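Local atomic coordinates of F5/8 type C domain protein (Bacteroides ovatus, PDB entry 4ZRX), a protein that probably hydrolyses alpha-L-fucosides, pairing a TIM-barrel domain of the alpha-L-fucosidase family with a C-terminal F5/8 type C domain that may bind sugars. Residues A[38-43]-A[322-327]; A[369-374]-A[447-452]; A[522-527]-A[555-560]. One frame throughout, in Å; residues are numbered along the deposited sequence.

Contact 1: residues A[38-43]-A[322-327]; sequences AWQQME and NSVLLL. With EDO (1,2-ethanediol), chain F.
Val-324 presses one methyl onto the indole of Trp-39. Its CG2 lies over a face of the six-membered ring, 3.5 Å from the centroid and 16° off the ring normal, a CH-pi contact in which the methyl is displaced toward the rim. CB follows it in and stands 3.5 Å from Trp-39 CZ2. The valine's CG1 is anti to the backbone N (chi1 165°), which turns CG2 to the indole and leaves CG1 beside the carbonyl of Glu-43. That carbonyl makes the direct polar link between the segments: Leu-325 N donates to Glu-43 O at 2.8 Å, nearly straight at 167°. Glu-43, with positive phi, is where the chain leaves the helix, and its CB points away from the strand. At the carboxylate, OE1 accepts a hydrogen bond from O1 of a 1,2-ethanediol, probably from the crystallisation liquor, while OE2 forms a salt bridge with Lys-426 and a hydrogen bond with Tyr-425 OH. Gln-40, its chain bent at chi2, reaches Asn-322 through two waters. One accepts from Gln-40 NE2 at 2.9 Å and donates to Asn-322 O; the other donates to Asn-322 OD1 and, weakly, to Gln-40 OE1. Asn-322 OD1 also accepts from Tyr-425 N. The contact packs the end of helix 34-42 against strand 324-328, a buried corner of the TIM-barrel domain where this strand runs parallel to 44-48 and 279-290, with Pro-284 and Glu-286 also touching Trp-39 and helix 308-316 touching Leu-325 and Glu-43.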
# COMPACT_ATOMS: atom_id res chain seq x y z
N ALA A 38 -5.36 13.27 -15.34
CA ALA A 38 -3.91 13.46 -15.23
C ALA A 38 -3.35 12.82 -13.94
O ALA A 38 -2.29 12.19 -13.92
CB ALA A 38 -3.58 14.97 -15.26
N TRP A 39 -4.09 12.95 -12.85
CA TRP A 39 -3.68 12.32 -11.59
C TRP A 39 -3.53 10.82 -11.75
O TRP A 39 -2.53 10.23 -11.33
CB TRP A 39 -4.69 12.71 -10.51
CG TRP A 39 -4.51 11.95 -9.22
CD1 TRP A 39 -3.70 12.25 -8.16
CD2 TRP A 39 -5.19 10.78 -8.87
NE1 TRP A 39 -3.82 11.29 -7.18
CE2 TRP A 39 -4.70 10.36 -7.61
CE3 TRP A 39 -6.11 9.98 -9.54
CZ2 TRP A 39 -5.18 9.18 -6.98
CZ3 TRP A 39 -6.58 8.84 -8.91
CH2 TRP A 39 -6.09 8.46 -7.65
N GLN A 40 -4.52 10.21 -12.39
CA GLN A 40 -4.58 8.77 -12.60
C GLN A 40 -3.33 8.29 -13.37
O GLN A 40 -2.76 7.25 -13.09
CB GLN A 40 -5.84 8.41 -13.40
CG GLN A 40 -6.17 6.95 -13.42
CD GLN A 40 -6.95 6.53 -12.22
OE1 GLN A 40 -8.08 6.91 -12.08
NE2 GLN A 40 -6.33 5.77 -11.32
N GLN A 41 -2.91 9.09 -14.34
CA GLN A 41 -1.75 8.76 -15.17
C GLN A 41 -0.48 8.70 -14.41
O GLN A 41 0.46 8.00 -14.85
CB GLN A 41 -1.54 9.69 -16.33
CG GLN A 41 -2.75 10.04 -17.10
CD GLN A 41 -3.40 8.92 -17.72
OE1 GLN A 41 -2.76 8.16 -18.46
NE2 GLN A 41 -4.73 8.78 -17.50
N MSE A 42 -0.38 9.39 -13.28
CA MSE A 42 0.87 9.31 -12.52
C MSE A 42 1.19 7.92 -12.06
O MSE A 42 2.36 7.56 -12.05
CB MSE A 42 0.85 10.25 -11.32
CG MSE A 42 0.64 11.69 -11.69
SE MSE A 42 0.89 12.85 -10.12
CE MSE A 42 -0.66 12.29 -9.18
N GLU A 43 0.19 7.20 -11.56
CA GLU A 43 0.24 5.82 -11.09
C GLU A 43 0.97 5.63 -9.79
O GLU A 43 0.48 4.87 -8.95
CB GLU A 43 0.84 4.83 -12.11
CG GLU A 43 0.11 4.77 -13.42
CD GLU A 43 0.60 3.69 -14.39
OE1 GLU A 43 1.65 3.03 -14.10
OE2 GLU A 43 -0.00 3.61 -15.49
N ASN A 322 -6.35 -0.79 -10.51
CA ASN A 322 -7.06 0.43 -10.86
C ASN A 322 -7.03 1.48 -9.73
O ASN A 322 -8.03 2.19 -9.54
CB ASN A 322 -8.48 0.08 -11.30
CG ASN A 322 -9.23 1.23 -11.96
OD1 ASN A 322 -8.66 2.12 -12.59
ND2 ASN A 322 -10.54 1.22 -11.79
N SER A 323 -5.93 1.53 -9.00
CA SER A 323 -5.66 2.58 -8.00
C SER A 323 -4.33 3.24 -8.36
O SER A 323 -3.45 2.66 -8.97
CB SER A 323 -5.59 2.06 -6.57
OG SER A 323 -6.90 1.74 -6.07
N VAL A 324 -4.16 4.44 -7.85
CA VAL A 324 -2.81 5.04 -7.76
C VAL A 324 -2.14 4.53 -6.49
O VAL A 324 -2.82 4.40 -5.44
CB VAL A 324 -2.94 6.61 -7.72
CG1 VAL A 324 -1.66 7.28 -7.26
CG2 VAL A 324 -3.32 7.15 -9.11
N LEU A 325 -0.84 4.27 -6.54
CA LEU A 325 -0.10 3.87 -5.36
C LEU A 325 0.70 5.08 -4.82
O LEU A 325 1.59 5.59 -5.52
CB LEU A 325 0.83 2.73 -5.65
CG LEU A 325 1.78 2.31 -4.57
CD1 LEU A 325 1.03 1.92 -3.30
CD2 LEU A 325 2.70 1.20 -5.02
N LEU A 326 0.39 5.44 -3.57
CA LEU A 326 1.08 6.51 -2.87
C LEU A 326 1.87 5.86 -1.75
O LEU A 326 1.30 5.44 -0.71
CB LEU A 326 0.06 7.49 -2.31
CG LEU A 326 0.53 8.55 -1.32
CD1 LEU A 326 1.62 9.39 -1.99
CD2 LEU A 326 -0.72 9.39 -0.94
N LEU A 327 3.16 5.70 -1.98
CA LEU A 327 4.07 4.96 -1.08
C LEU A 327 4.86 5.95 -0.24
O LEU A 327 5.53 6.82 -0.78
CB LEU A 327 5.00 4.10 -1.86
CG LEU A 327 6.01 3.27 -1.07
CD1 LEU A 327 5.31 2.26 -0.23
CD2 LEU A 327 7.04 2.55 -2.00
C1 EDO F . 3.53 0.73 -15.83
O1 EDO F . 2.99 2.04 -16.16
C2 EDO F . 2.47 -0.33 -15.44
O2 EDO F . 1.92 -0.89 -16.64
O HOH W 1 -7.93 4.97 -9.03
O HOH W 2 -9.63 4.82 -12.95

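Contact 2: residues A[369-374]-A[447-452]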
# COMPACT_ATOMS: atom_id res chain seq x y z
N SER A 369 -13.83 -1.76 -29.54
CA SER A 369 -15.15 -1.44 -29.06
C SER A 369 -15.99 -2.72 -29.06
O SER A 369 -16.14 -3.35 -30.12
CB SER A 369 -15.79 -0.43 -29.97
OG SER A 369 -15.00 0.72 -30.09
N THR A 370 -16.60 -3.07 -27.95
CA THR A 370 -17.34 -4.32 -27.87
C THR A 370 -18.46 -4.30 -26.89
O THR A 370 -18.42 -3.61 -25.91
CB THR A 370 -16.37 -5.53 -27.53
OG1 THR A 370 -17.04 -6.78 -27.72
CG2 THR A 370 -15.86 -5.46 -26.15
N THR A 371 -19.44 -5.17 -27.11
CA THR A 371 -20.46 -5.42 -26.11
C THR A 371 -20.23 -6.78 -25.51
O THR A 371 -19.23 -7.45 -25.82
CB THR A 371 -21.87 -5.37 -26.74
OG1 THR A 371 -21.95 -6.35 -27.78
CG2 THR A 371 -22.11 -4.00 -27.33
N SER A 372 -21.11 -7.17 -24.60
CA SER A 372 -20.92 -8.39 -23.82
C SER A 372 -20.82 -9.59 -24.74
O SER A 372 -21.60 -9.76 -25.68
CB SER A 372 -22.10 -8.56 -22.82
OG SER A 372 -22.13 -7.48 -21.89
N GLY A 373 -19.86 -10.47 -24.45
CA GLY A 373 -19.58 -11.65 -25.25
C GLY A 373 -18.50 -11.45 -26.32
O GLY A 373 -18.05 -12.40 -26.99
N GLY A 374 -18.09 -10.20 -26.55
CA GLY A 374 -17.12 -9.95 -27.58
C GLY A 374 -15.73 -10.40 -27.24
O GLY A 374 -15.39 -10.48 -26.06
N ARG A 447 -21.15 -2.44 -19.29
CA ARG A 447 -22.17 -1.43 -19.39
C ARG A 447 -22.07 -0.78 -20.74
O ARG A 447 -21.00 -0.33 -21.14
CB ARG A 447 -21.97 -0.40 -18.28
CG ARG A 447 -22.00 -1.08 -16.90
CD ARG A 447 -21.66 -0.09 -15.77
NE ARG A 447 -21.79 -0.77 -14.49
CZ ARG A 447 -21.71 -0.20 -13.30
NH1 ARG A 447 -21.45 1.11 -13.15
NH2 ARG A 447 -21.86 -0.97 -12.23
N LEU A 448 -23.22 -0.68 -21.44
CA LEU A 448 -23.20 -0.14 -22.81
C LEU A 448 -22.10 -0.83 -23.64
O LEU A 448 -22.02 -2.03 -23.57
CB LEU A 448 -23.03 1.35 -22.84
CG LEU A 448 -24.09 2.20 -22.14
CD1 LEU A 448 -23.87 3.71 -22.40
CD2 LEU A 448 -25.52 1.81 -22.53
N THR A 449 -21.33 -0.09 -24.46
CA THR A 449 -20.22 -0.64 -25.22
C THR A 449 -18.91 -0.36 -24.51
O THR A 449 -18.63 0.81 -24.22
CB THR A 449 -20.25 -0.05 -26.63
OG1 THR A 449 -21.48 -0.41 -27.25
CG2 THR A 449 -19.13 -0.61 -27.49
N ALA A 450 -18.10 -1.39 -24.25
CA ALA A 450 -16.78 -1.23 -23.65
C ALA A 450 -15.77 -0.78 -24.67
O ALA A 450 -15.86 -1.20 -25.82
CB ALA A 450 -16.31 -2.54 -23.06
N TYR A 451 -14.84 0.04 -24.25
CA TYR A 451 -13.73 0.54 -25.08
C TYR A 451 -12.39 0.13 -24.45
O TYR A 451 -11.99 0.70 -23.44
CB TYR A 451 -13.82 2.06 -25.19
CG TYR A 451 -15.11 2.50 -25.79
CD1 TYR A 451 -15.50 2.07 -27.05
CD2 TYR A 451 -15.97 3.34 -25.11
CE1 TYR A 451 -16.73 2.49 -27.59
CE2 TYR A 451 -17.17 3.74 -25.64
CZ TYR A 451 -17.54 3.31 -26.86
OH TYR A 451 -18.77 3.71 -27.37
N VAL A 452 -11.78 -0.92 -24.96
CA VAL A 452 -10.50 -1.39 -24.49
C VAL A 452 -9.42 -0.75 -25.32
O VAL A 452 -9.37 -0.95 -26.54
CB VAL A 452 -10.41 -2.92 -24.58
CG1 VAL A 452 -9.04 -3.40 -24.24
CG2 VAL A 452 -11.43 -3.56 -23.67
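The phenol ring of Tyr-451 meets Ser-369 at its edge and has the carbonyl oxygen of Thr-449 over one face, offset toward the rim. Ser-369 OG lies in the ring plane, 3.4 Å from Tyr-451 CD1, with Ser-369 CB behind it, 3.9 Å from the same CD1. Tyr-451 has CG anti to its own carbonyl carbon (chi1 -59°), which brings this edge against the serine. Lys-397 adds a cation-pi contact with the ring. Replacing Tyr-451 by an alanine would probably leave Ser-369 without its aromatic neighbour and Lys-397 without the ring it packs on. Ser-369 and Tyr-451 form a non-hydrogen-bonded antiparallel pair; the next, Thr-370 with Ala-450, is hydrogen-bonded. Thr-370 N reaches Ala-450 O at 2.9 Å, and Ala-450 N returns to Thr-370 O at 2.8 Å with a more bent N-H angle of 143°. Thr-449 lays CG2 3.5 Å from Thr-370 O, while its OG1 meets Thr-371 CG2 at 3.6 Å. Beyond the pair the chain reverses in a type II turn from Thr-371 to Gly-374, where Thr-371 O accepts from both Gly-374 N and Thr-370 OG1. Adhesion between the segments thus rests on a reciprocal pair of backbone bonds at the margin of a four-stranded sheet, with van der Waals contacts of small hydroxyl-bearing side chains and the tyrosine edge supplementing them.

Contact 3: residues A[522-527]-A[555-560]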
# COMPACT_ATOMS: atom_id res chain seq x y z
N VAL A 522 19.66 -36.19 19.02
CA VAL A 522 20.63 -35.79 18.02
C VAL A 522 21.33 -37.04 17.42
O VAL A 522 21.37 -38.06 18.06
CB VAL A 522 21.66 -34.80 18.57
CG1 VAL A 522 20.98 -33.50 18.91
CG2 VAL A 522 22.41 -35.35 19.83
N SER A 523 21.82 -36.90 16.20
CA SER A 523 22.56 -37.98 15.53
C SER A 523 23.55 -37.40 14.55
O SER A 523 23.33 -36.31 13.96
CB SER A 523 21.59 -38.86 14.78
OG SER A 523 22.26 -39.93 14.15
N MSE A 524 24.64 -38.12 14.36
CA MSE A 524 25.61 -37.78 13.31
C MSE A 524 25.28 -38.38 11.94
O MSE A 524 25.65 -37.81 10.88
CB MSE A 524 27.02 -38.17 13.75
CG MSE A 524 27.47 -37.47 15.05
SE MSE A 524 27.61 -35.51 14.85
CE MSE A 524 29.04 -35.46 13.53
N ASP A 525 24.60 -39.52 11.95
CA ASP A 525 24.35 -40.31 10.74
C ASP A 525 22.85 -40.49 10.44
O ASP A 525 22.49 -41.07 9.43
CB ASP A 525 25.10 -41.66 10.82
CG ASP A 525 24.63 -42.56 11.98
OD1 ASP A 525 23.80 -42.16 12.83
OD2 ASP A 525 25.12 -43.69 12.06
N GLY A 526 21.98 -40.01 11.31
CA GLY A 526 20.54 -40.11 11.11
C GLY A 526 19.94 -41.45 11.47
O GLY A 526 18.77 -41.68 11.26
N LYS A 527 20.74 -42.33 12.05
CA LYS A 527 20.29 -43.67 12.41
C LYS A 527 20.41 -43.93 13.93
O LYS A 527 19.44 -44.46 14.55
CB LYS A 527 21.12 -44.69 11.67
CG LYS A 527 21.16 -44.43 10.15
CD LYS A 527 21.60 -45.64 9.40
CE LYS A 527 23.03 -46.06 9.69
NZ LYS A 527 23.91 -45.76 8.52
N LYS A 555 27.47 -28.59 25.43
CA LYS A 555 27.56 -28.38 23.99
C LYS A 555 27.21 -29.71 23.31
O LYS A 555 27.66 -30.76 23.73
CB LYS A 555 28.96 -27.90 23.64
CG LYS A 555 29.33 -26.56 24.35
CD LYS A 555 30.68 -26.01 23.91
CE LYS A 555 31.78 -27.02 24.10
NZ LYS A 555 33.10 -26.35 23.96
N VAL A 556 26.34 -29.67 22.30
CA VAL A 556 25.78 -30.88 21.72
C VAL A 556 26.17 -30.94 20.23
O VAL A 556 25.75 -30.10 19.44
CB VAL A 556 24.25 -30.84 21.87
CG1 VAL A 556 23.55 -31.95 21.06
CG2 VAL A 556 23.86 -30.92 23.32
N GLN A 557 26.97 -31.94 19.85
CA GLN A 557 27.34 -32.09 18.46
C GLN A 557 26.19 -32.78 17.70
O GLN A 557 25.56 -33.72 18.22
CB GLN A 557 28.65 -32.84 18.32
CG GLN A 557 29.42 -32.47 17.03
CD GLN A 557 30.83 -33.05 17.01
OE1 GLN A 557 31.47 -33.19 18.05
NE2 GLN A 557 31.33 -33.39 15.83
N ALA A 558 25.89 -32.28 16.50
CA ALA A 558 24.78 -32.82 15.74
C ALA A 558 24.86 -32.54 14.24
O ALA A 558 25.40 -31.51 13.80
CB ALA A 558 23.45 -32.32 16.31
N ARG A 559 24.37 -33.50 13.47
CA ARG A 559 24.12 -33.36 12.04
C ARG A 559 22.62 -33.42 11.80
O ARG A 559 22.09 -32.66 10.99
CB ARG A 559 24.83 -34.47 11.26
CG ARG A 559 24.46 -34.63 9.77
CD ARG A 559 24.81 -33.40 8.99
NE ARG A 559 24.24 -33.44 7.64
CZ ARG A 559 24.93 -33.56 6.51
NH1 ARG A 559 26.26 -33.65 6.50
NH2 ARG A 559 24.27 -33.55 5.36
N PHE A 560 21.96 -34.36 12.49
CA PHE A 560 20.51 -34.56 12.40
C PHE A 560 19.92 -34.25 13.77
O PHE A 560 20.57 -34.48 14.78
CB PHE A 560 20.14 -36.00 12.02
CG PHE A 560 20.67 -36.45 10.66
CD1 PHE A 560 21.99 -36.89 10.52
CD2 PHE A 560 19.83 -36.50 9.54
CE1 PHE A 560 22.49 -37.32 9.26
CE2 PHE A 560 20.32 -36.94 8.28
CZ PHE A 560 21.65 -37.35 8.15
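Phe-560, Met-524 and Val-522 bury the most surface. The ring of Phe-560 takes Gly-526 CA over one face, a CH-pi contact 3.7 Å from the centroid, and has the carbonyl oxygens of Ser-523 and Met-524 at its edge. Gly-526 N comes within 3.2 Å of Phe-560 CD1, and a beta carbon on Gly-526 would lie tight against the ring. Met-524, a selenomethionine, begins by pointing away but bends at chi2 and chi3, both near -64°, so that SE rests 4.0 Å from Ala-558 CA and CE lies beside the side-chain NE2 of Gln-557. Val-522 rests CG1 against both Val-556 CG1, 3.7 Å away, and Ala-558 CB, an apolar patch joined by Val-532. The backbones meet at Ser-523, which forms a hydrogen-bonded antiparallel pair with Phe-560. Ser-523 N donates to Phe-560 O, and Ser-523 O accepts from both Phe-560 N (2.8 Å, 169°) and Arg-559 N (3.0 Å), while Arg-559 forms a salt bridge with Asp-491. Ser-523 OG accepts from the amides of Asp-525 and Gly-526, an ST turn and ST motif that hold the Gly-526 turn against the ring, and is hydrogen-bonded to Ser-528 O. Arg-559 and Phe-560 both face Ser-523, a classic beta bulge, at the corner where the chain passes from strand 555-558 in one sheet to strand 560-566 in the other, in the beta sandwich expected of an F5/8 type C domain.

In the fold
The contacts come in series along the chain, share no sheet and do not touch. Contact 1, in the TIM-barrel domain, sets helix 34-42 against barrel strand 324-328, its centre about 12 Å from that of the chain. Contact 2 follows where edge strand 368-370 pairs with 450-458 in one of two four-stranded antiparallel sheets; its centre is about 25 Å from that of contact 1, nearest atoms about 11 Å apart. Contact 3, where strand 517-523 meets 555-558 and 560-566 of the F5/8 type C domain, is about 56 Å from contact 1 and 66 Å from contact 2 between centres. This is consistent with a compact barrel and sheet region and a separate C-terminal domain that may bind carbohydrate.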